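Local coordinates for inositol monophosphatase (Staphylococcus aureus, PDB 3T0J), which probably hydrolyses inositol monophosphates to inositol and inorganic phosphate, as a member of the metal-dependent inositol monophosphatase family, at residues Leu212-Phe217 against Ser242-Ile247. Residues are numbered along the deposited sequence; the frame is centred on the assembly and turned at random.
Sequences LQPWDF and SGPNSI
L212 and N245 form a hydrogen-bonded antiparallel pair, each residue giving its N-H to the other's carbonyl. L212 N reaches N245 O at 3.0 Å, bent to 134° at the hydrogen, while the return bond from N245 N to L212 O, 3.1 Å, is straighter at 152°. Further along strand 245-250, I247 bonds through its backbone to T209 of strand 206-209.

N245 OD1 accepts a weak bond from S246 N and a second from N233 ND2, just past strand 230-232. S246 OG is satisfied by L234 N. Q213 and P244 lie side by side, Q213 OE1 3.5 Å from P244 CB, a contact and not a hydrogen bond.

Past L212 the chain turns into a helix, where D216 N bonds to Q213 O and F217 N to P214 O. F217 CG lies between the backbone N and the carbonyl carbon (chi1 56°), which brings the ring against G243 and I247. P214 CA covers one face, offset toward the rim; L212 O and G243 O lie in plane at the edge. I247 CG1 packs 3.7 Å from L212 CB.

The pair directly precedes the turn carrying W215 and D216, which start the family's WDxAAG-type signature, here WDFAGG. The D216 carboxylate approaches those of D91 and D94, consistent with the metal-binding acidic cluster of inositol monophosphatases.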
# COMPACT_ATOMS: atom_id res chain seq x y z
N LEU A 212 -3.04 21.03 -26.16
CA LEU A 212 -3.63 19.86 -25.57
C LEU A 212 -4.74 19.39 -26.49
O LEU A 212 -5.34 20.18 -27.21
CB LEU A 212 -4.23 20.21 -24.22
CG LEU A 212 -4.04 19.22 -23.09
CD1 LEU A 212 -2.54 18.76 -22.99
CD2 LEU A 212 -4.55 19.81 -21.78
N GLN A 213 -5.03 18.11 -26.43
CA GLN A 213 -6.13 17.52 -27.16
C GLN A 213 -7.38 17.43 -26.27
O GLN A 213 -7.27 17.33 -25.05
CB GLN A 213 -5.70 16.16 -27.64
CG GLN A 213 -4.62 16.22 -28.67
CD GLN A 213 -5.17 16.56 -30.03
OE1 GLN A 213 -6.34 16.90 -30.19
NE2 GLN A 213 -4.33 16.46 -31.03
N PRO A 214 -8.57 17.47 -26.88
CA PRO A 214 -9.79 17.34 -26.09
C PRO A 214 -9.76 16.14 -25.14
O PRO A 214 -10.16 16.28 -23.97
CB PRO A 214 -10.90 17.21 -27.13
CG PRO A 214 -10.28 17.53 -28.50
CD PRO A 214 -8.82 17.79 -28.31
N TRP A 215 -9.26 14.98 -25.55
CA TRP A 215 -9.24 13.86 -24.61
C TRP A 215 -8.50 14.13 -23.31
O TRP A 215 -8.81 13.51 -22.29
CB TRP A 215 -8.76 12.55 -25.23
CG TRP A 215 -7.65 12.69 -26.17
CD1 TRP A 215 -6.32 12.79 -25.87
CD2 TRP A 215 -7.76 12.77 -27.58
NE1 TRP A 215 -5.59 12.90 -27.03
CE2 TRP A 215 -6.45 12.89 -28.09
CE3 TRP A 215 -8.84 12.76 -28.47
CZ2 TRP A 215 -6.20 12.99 -29.46
CZ3 TRP A 215 -8.58 12.84 -29.85
CH2 TRP A 215 -7.28 12.96 -30.33
N ASP A 216 -7.56 15.07 -23.33
CA ASP A 216 -6.78 15.40 -22.13
C ASP A 216 -7.35 16.47 -21.19
O ASP A 216 -6.97 16.52 -20.03
CB ASP A 216 -5.34 15.70 -22.53
CG ASP A 216 -4.67 14.49 -23.17
OD1 ASP A 216 -3.96 14.62 -24.21
OD2 ASP A 216 -4.90 13.38 -22.64
N PHE A 217 -8.27 17.32 -21.66
CA PHE A 217 -8.89 18.31 -20.76
C PHE A 217 -10.36 18.05 -20.49
O PHE A 217 -10.91 18.68 -19.59
CB PHE A 217 -8.66 19.79 -21.20
CG PHE A 217 -9.13 20.11 -22.59
CD1 PHE A 217 -10.48 20.30 -22.87
CD2 PHE A 217 -8.21 20.24 -23.63
CE1 PHE A 217 -10.90 20.60 -24.16
CE2 PHE A 217 -8.61 20.53 -24.94
CZ PHE A 217 -9.96 20.70 -25.21
N SER A 242 -14.47 20.28 -29.45
CA SER A 242 -14.45 20.18 -30.90
C SER A 242 -13.06 20.28 -31.53
O SER A 242 -12.92 20.05 -32.75
CB SER A 242 -15.39 21.19 -31.55
OG SER A 242 -14.89 22.51 -31.40
N GLY A 243 -12.05 20.62 -30.71
CA GLY A 243 -10.67 20.68 -31.19
C GLY A 243 -9.61 20.85 -30.12
O GLY A 243 -9.88 21.26 -28.98
N PRO A 244 -8.35 20.57 -30.48
CA PRO A 244 -7.26 20.89 -29.55
C PRO A 244 -7.19 22.40 -29.30
O PRO A 244 -7.83 23.18 -30.00
CB PRO A 244 -6.01 20.40 -30.28
CG PRO A 244 -6.38 20.47 -31.77
CD PRO A 244 -7.87 20.20 -31.84
N ASN A 245 -6.43 22.83 -28.31
CA ASN A 245 -6.35 24.25 -28.02
C ASN A 245 -5.20 24.47 -27.09
O ASN A 245 -4.65 23.51 -26.56
CB ASN A 245 -7.65 24.75 -27.38
CG ASN A 245 -8.07 26.12 -27.91
OD1 ASN A 245 -7.22 26.99 -28.14
ND2 ASN A 245 -9.38 26.31 -28.13
N SER A 246 -4.80 25.70 -26.90
CA SER A 246 -3.83 25.98 -25.86
C SER A 246 -4.66 26.12 -24.59
O SER A 246 -5.88 26.16 -24.69
CB SER A 246 -3.02 27.23 -26.17
OG SER A 246 -3.87 28.34 -26.35
N ILE A 247 -4.02 26.16 -23.42
CA ILE A 247 -4.74 26.00 -22.16
C ILE A 247 -4.34 27.01 -21.10
O ILE A 247 -3.14 27.18 -20.83
CB ILE A 247 -4.44 24.63 -21.53
CG1 ILE A 247 -4.65 23.49 -22.53
CG2 ILE A 247 -5.31 24.43 -20.36
CD1 ILE A 247 -6.10 23.25 -22.92